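Local atomic coordinates of beta-N-acetylhexosaminidase (Arthrobacter aurescens, PDB entry 3RCN), a protein that probably hydrolyses terminal non-reducing N-acetyl-D-hexosamine residues of N-acetyl-beta-D-hexosaminides, as a member of glycosyl hydrolase family 20. Residues A[77-89]-A[127-141]. Sequence-based numbering, arbitrary orientation.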
loop_
_atom_site.group_PDB
_atom_site.type_symbol
_atom_site.label_atom_id
_atom_site.label_comp_id
_atom_site.label_asym_id
_atom_site.label_seq_id
_atom_site.Cartn_x
_atom_site.Cartn_y
_atom_site.Cartn_z
ATOM N N ALA A 77 -1.467 13.357 29.698
ATOM C CA ALA A 77 -0.828 12.276 28.942
ATOM C C ALA A 77 -0.775 12.478 27.421
ATOM O O ALA A 77 0.199 12.094 26.797
ATOM C CB ALA A 77 -1.483 10.935 29.270
ATOM N N GLU A 78 -1.827 13.036 26.824
ATOM C CA GLU A 78 -1.858 13.264 25.374
ATOM C C GLU A 78 -1.384 14.664 25.017
ATOM O O GLU A 78 -1.434 15.066 23.862
ATOM C CB GLU A 78 -3.254 13.040 24.785
ATOM C CG GLU A 78 -3.654 11.580 24.590
ATOM C CD GLU A 78 -4.836 11.415 23.633
ATOM O OE1 GLU A 78 -5.838 12.149 23.795
ATOM O OE2 GLU A 78 -4.756 10.562 22.714
ATOM N N ALA A 79 -0.937 15.408 26.017
ATOM C CA ALA A 79 -0.545 16.800 25.837
ATOM C C ALA A 79 0.976 16.944 25.740
ATOM O O ALA A 79 1.724 16.153 26.313
ATOM C CB ALA A 79 -1.101 17.667 26.982
ATOM N N TYR A 80 1.437 17.923 24.974
ATOM C CA TYR A 80 2.867 18.160 24.863
ATOM C C TYR A 80 3.191 19.642 24.738
ATOM O O TYR A 80 2.335 20.465 24.419
ATOM C CB TYR A 80 3.443 17.423 23.649
ATOM C CG TYR A 80 2.992 18.054 22.370
ATOM C CD1 TYR A 80 1.818 17.639 21.754
ATOM C CD2 TYR A 80 3.704 19.099 21.805
ATOM C CE1 TYR A 80 1.372 18.230 20.602
ATOM C CE2 TYR A 80 3.261 19.701 20.644
ATOM C CZ TYR A 80 2.097 19.252 20.045
ATOM O OH TYR A 80 1.640 19.836 18.894
ATOM N N ARG A 81 4.449 19.960 24.991
ATOM C CA ARG A 81 4.982 21.283 24.746
ATOM C C ARG A 81 6.169 21.106 23.798
ATOM O O ARG A 81 6.951 20.164 23.953
ATOM C CB ARG A 81 5.418 21.906 26.070
ATOM C CG ARG A 81 5.602 23.403 26.028
ATOM C CD ARG A 81 5.736 23.964 27.437
ATOM N NE ARG A 81 6.815 23.311 28.177
ATOM C CZ ARG A 81 6.631 22.523 29.236
ATOM N NH1 ARG A 81 5.403 22.302 29.693
ATOM N NH2 ARG A 81 7.674 21.964 29.847
ATOM N N LEU A 82 6.296 21.978 22.801
ATOM C CA LEU A 82 7.409 21.868 21.848
ATOM C C LEU A 82 8.223 23.154 21.742
ATOM O O LEU A 82 7.704 24.231 21.439
ATOM C CB LEU A 82 6.920 21.396 20.472
ATOM C CG LEU A 82 7.811 21.599 19.245
ATOM C CD1 LEU A 82 9.236 21.190 19.512
ATOM C CD2 LEU A 82 7.258 20.814 18.078
ATOM N N GLU A 83 9.516 23.024 21.989
ATOM C CA GLU A 83 10.384 24.183 22.118
ATOM C C GLU A 83 11.587 24.094 21.184
ATOM O O GLU A 83 12.312 23.098 21.190
ATOM C CB GLU A 83 10.847 24.308 23.571
ATOM C CG GLU A 83 11.669 25.541 23.849
ATOM C CD GLU A 83 10.901 26.812 23.564
ATOM O OE1 GLU A 83 9.675 26.839 23.832
ATOM O OE2 GLU A 83 11.528 27.774 23.064
ATOM N N VAL A 84 11.788 25.143 20.387
ATOM C CA VAL A 84 12.907 25.213 19.444
ATOM C C VAL A 84 13.903 26.339 19.803
ATOM O O VAL A 84 13.561 27.518 19.856
ATOM C CB VAL A 84 12.401 25.366 18.005
ATOM C CG1 VAL A 84 13.421 24.813 17.021
ATOM C CG2 VAL A 84 11.078 24.640 17.848
ATOM N N SER A 85 15.157 25.935 19.956
ATOM C CA SER A 85 16.191 26.586 20.762
ATOM C C SER A 85 17.507 26.171 20.131
ATOM O O SER A 85 17.558 25.896 18.935
ATOM C CB SER A 85 16.162 26.120 22.211
ATOM O OG SER A 85 15.086 26.704 22.911
ATOM N N ASP A 86 18.587 26.271 20.894
ATOM C CA ASP A 86 19.813 25.548 20.543
ATOM C C ASP A 86 19.528 24.041 20.271
ATOM O O ASP A 86 20.343 23.344 19.643
ATOM C CB ASP A 86 20.864 25.705 21.652
ATOM C CG ASP A 86 20.462 25.005 22.955
ATOM O OD1 ASP A 86 19.510 25.472 23.623
ATOM O OD2 ASP A 86 21.111 23.995 23.317
ATOM N N ALA A 87 18.401 23.536 20.782
ATOM C CA ALA A 87 17.929 22.171 20.494
ATOM C C ALA A 87 16.408 22.088 20.303
ATOM O O ALA A 87 15.676 23.049 20.556
ATOM C CB ALA A 87 18.381 21.199 21.580
ATOM N N VAL A 88 15.941 20.939 19.832
ATOM C CA VAL A 88 14.508 20.676 19.740
ATOM C C VAL A 88 14.033 19.932 20.985
ATOM O O VAL A 88 14.398 18.779 21.196
ATOM C CB VAL A 88 14.199 19.830 18.497
ATOM C CG1 VAL A 88 12.762 19.322 18.520
ATOM C CG2 VAL A 88 14.481 20.643 17.243
ATOM N N VAL A 89 13.222 20.586 21.810
ATOM C CA VAL A 89 12.798 19.988 23.071
ATOM C C VAL A 89 11.291 19.744 23.135
ATOM O O VAL A 89 10.499 20.683 23.113
ATOM C CB VAL A 89 13.216 20.861 24.267
ATOM C CG1 VAL A 89 12.679 20.274 25.561
ATOM C CG2 VAL A 89 14.719 20.979 24.326
ATOM N N VAL A 127 14.388 23.754 11.208
ATOM C CA VAL A 127 13.166 23.932 11.972
ATOM C C VAL A 127 13.066 25.379 12.431
ATOM O O VAL A 127 13.938 25.863 13.145
ATOM C CB VAL A 127 13.149 23.037 13.219
ATOM C CG1 VAL A 127 12.323 21.795 12.972
ATOM C CG2 VAL A 127 14.570 22.676 13.625
ATOM N N PRO A 128 12.007 26.082 12.013
ATOM C CA PRO A 128 11.811 27.447 12.508
ATOM C C PRO A 128 11.751 27.445 14.033
ATOM O O PRO A 128 11.259 26.480 14.603
ATOM C CB PRO A 128 10.456 27.848 11.911
ATOM C CG PRO A 128 9.821 26.569 11.456
ATOM C CD PRO A 128 10.939 25.662 11.092
ATOM N N ARG A 129 12.257 28.485 14.685
ATOM C CA ARG A 129 12.239 28.498 16.139
ATOM C C ARG A 129 10.860 28.912 16.625
ATOM O O ARG A 129 10.385 30.000 16.311
ATOM C CB ARG A 129 13.334 29.407 16.703
ATOM C CG ARG A 129 14.736 28.837 16.522
ATOM C CD ARG A 129 15.761 29.559 17.380
ATOM N NE ARG A 129 17.107 29.027 17.178
ATOM C CZ ARG A 129 17.889 29.353 16.147
ATOM N NH1 ARG A 129 17.452 30.200 15.220
ATOM N NH2 ARG A 129 19.108 28.830 16.031
ATOM N N VAL A 130 10.220 28.021 17.379
ATOM C CA VAL A 130 8.868 28.254 17.877
ATOM C C VAL A 130 8.671 27.682 19.273
ATOM O O VAL A 130 9.451 26.849 19.746
ATOM C CB VAL A 130 7.798 27.596 16.980
ATOM C CG1 VAL A 130 7.882 28.116 15.572
ATOM C CG2 VAL A 130 7.946 26.085 17.002
ATOM N N SER A 131 7.610 28.137 19.924
ATOM C CA SER A 131 7.137 27.524 21.153
ATOM C C SER A 131 5.704 27.093 20.903
ATOM O O SER A 131 4.870 27.907 20.496
ATOM C CB SER A 131 7.182 28.527 22.304
ATOM O OG SER A 131 8.345 29.333 22.231
ATOM N N VAL A 132 5.420 25.815 21.131
ATOM C CA VAL A 132 4.063 25.297 20.981
ATOM C C VAL A 132 3.582 24.603 22.250
ATOM O O VAL A 132 4.322 23.849 22.874
ATOM C CB VAL A 132 3.964 24.295 19.821
ATOM C CG1 VAL A 132 2.505 23.897 19.584
ATOM C CG2 VAL A 132 4.580 24.866 18.570
ATOM N N GLU A 133 2.336 24.860 22.621
ATOM C CA GLU A 133 1.696 24.134 23.716
ATOM C C GLU A 133 0.376 23.556 23.234
ATOM O O GLU A 133 -0.466 24.279 22.695
ATOM C CB GLU A 133 1.485 25.041 24.928
ATOM C CG GLU A 133 2.766 25.337 25.688
ATOM C CD GLU A 133 2.593 26.409 26.745
ATOM O OE1 GLU A 133 1.443 26.627 27.188
ATOM O OE2 GLU A 133 3.611 27.035 27.126
ATOM N N ASP A 134 0.198 22.250 23.431
ATOM C CA ASP A 134 -0.866 21.535 22.747
ATOM C C ASP A 134 -1.495 20.407 23.567
ATOM O O ASP A 134 -0.798 19.680 24.276
ATOM C CB ASP A 134 -0.311 20.961 21.444
ATOM C CG ASP A 134 -1.331 20.955 20.330
ATOM O OD1 ASP A 134 -2.499 21.312 20.593
ATOM O OD2 ASP A 134 -0.965 20.593 19.195
ATOM N N LYS A 135 -2.818 20.280 23.465
ATOM C CA LYS A 135 -3.565 19.161 24.027
ATOM C C LYS A 135 -4.777 18.850 23.143
ATOM O O LYS A 135 -5.194 19.693 22.354
ATOM C CB LYS A 135 -3.994 19.450 25.472
ATOM C CG LYS A 135 -5.336 20.159 25.617
ATOM C CD LYS A 135 -5.266 21.641 25.272
ATOM C CE LYS A 135 -5.598 22.497 26.490
ATOM N NZ LYS A 135 -6.865 22.054 27.165
ATOM N N PRO A 136 -5.312 17.623 23.229
ATOM C CA PRO A 136 -6.562 17.312 22.522
ATOM C C PRO A 136 -7.814 17.912 23.183
ATOM O O PRO A 136 -7.921 17.907 24.407
ATOM C CB PRO A 136 -6.622 15.781 22.576
ATOM C CG PRO A 136 -5.877 15.418 23.802
ATOM C CD PRO A 136 -4.779 16.458 23.954
ATOM N N ARG A 137 -8.750 18.395 22.368
ATOM C CA ARG A 137 -10.050 18.838 22.843
ATOM C C ARG A 137 -10.882 17.636 23.245
ATOM O O ARG A 137 -11.422 17.604 24.340
ATOM C CB ARG A 137 -10.788 19.625 21.766
ATOM C CG ARG A 137 -12.243 19.895 22.098
ATOM C CD ARG A 137 -12.945 20.603 20.947
ATOM N NE ARG A 137 -14.294 21.019 21.322
ATOM C CZ ARG A 137 -15.261 21.330 20.460
ATOM N NH1 ARG A 137 -15.043 21.274 19.151
ATOM N NH2 ARG A 137 -16.453 21.693 20.911
ATOM N N PHE A 138 -10.976 16.637 22.371
ATOM C CA PHE A 138 -11.687 15.397 22.718
ATOM C C PHE A 138 -10.684 14.296 22.997
ATOM O O PHE A 138 -9.599 14.269 22.410
ATOM C CB PHE A 138 -12.612 14.936 21.595
ATOM C CG PHE A 138 -13.685 15.917 21.251
ATOM C CD1 PHE A 138 -14.217 16.748 22.216
ATOM C CD2 PHE A 138 -14.166 16.007 19.959
ATOM C CE1 PHE A 138 -15.211 17.648 21.903
ATOM C CE2 PHE A 138 -15.158 16.911 19.639
ATOM C CZ PHE A 138 -15.682 17.733 20.619
ATOM N N GLY A 139 -11.033 13.393 23.899
ATOM C CA GLY A 139 -10.143 12.297 24.223
ATOM C C GLY A 139 -10.327 11.124 23.281
ATOM O O GLY A 139 -9.451 10.274 23.169
ATOM N N TYR A 140 -11.490 11.050 22.641
ATOM C CA TYR A 140 -11.759 9.990 21.693
ATOM C C TYR A 140 -11.955 10.647 20.332
ATOM O O TYR A 140 -12.979 11.302 20.101
ATOM C CB TYR A 140 -13.011 9.237 22.158
ATOM C CG TYR A 140 -13.514 8.130 21.250
ATOM C CD1 TYR A 140 -13.636 6.823 21.719
ATOM C CD2 TYR A 140 -13.904 8.396 19.940
ATOM C CE1 TYR A 140 -14.130 5.806 20.903
ATOM C CE2 TYR A 140 -14.389 7.384 19.117
ATOM C CZ TYR A 140 -14.494 6.089 19.605
ATOM O OH TYR A 140 -14.962 5.076 18.791
ATOM N N ARG A 141 -10.965 10.493 19.445
ATOM C CA ARG A 141 -11.042 11.080 18.113
ATOM C C ARG A 141 -10.921 9.944 17.105
ATOM O O ARG A 141 -9.828 9.436 16.830
ATOM C CB ARG A 141 -9.893 12.077 17.964
ATOM C CG ARG A 141 -9.773 13.017 19.173
ATOM C CD ARG A 141 -8.589 13.982 19.124
ATOM N NE ARG A 141 -7.301 13.296 19.164
ATOM C CZ ARG A 141 -6.779 12.705 20.241
ATOM N NH1 ARG A 141 -5.588 12.111 20.169
ATOM N NH2 ARG A 141 -7.437 12.701 21.391
HETATM O O HOH W 1 -7.763 9.761 25.132
#
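One face of the Y80 ring lies against CB of D134, which sits 3.3 Å from Y80 CZ, while V132 CG1 approaches the ring obliquely. With CG set between backbone N and carbonyl carbon (chi1 71°), the ring runs alongside the D134 side chain, and Y80 OH comes 2.7 Å from D134 OD2; that bond is weak, and the hydroxyl also pairs with T104. The other carboxylate oxygen, D134 OD1, accepts from W483 NE1 and the backbone N of W15. The guanidinium of R141 is met at its edge: it grips E78 end-on, R141 NH2 to E78 OE1 at 2.9 Å on the syn side, tilted from the carboxylate plane, and R141 NH1 to E78 OE2 at 3.1 Å from above that plane. The carboxylate and guanidinium planes are turned 52° apart. R141 NH2 also donates to F138 O, and R141 NE to K168 O. P136 crosses the E78 chain obliquely, its CG near E78 CB. Were R141 an alanine, the E78 carboxylate would probably lose its charged mate and F138 O this donor. Strands 80-84 and 127-134, neighbours in the mixed sheet of the non-catalytic domain, pair antiparallel from Y80–D134 to the V84 end; L82 N reaches V132 O at 2.7 Å, and V84 CG2 meets V130 CG2 at 3.6 Å. The case illustrates a division: within the sheet, backbone bonds and aliphatic contacts do the joining; between sheet domain and catalytic domain, directional side-chain bonds do, E78 reaching R141 on barrel strand 140-146 from the loop before strand 80-84, and D134 reaching W483.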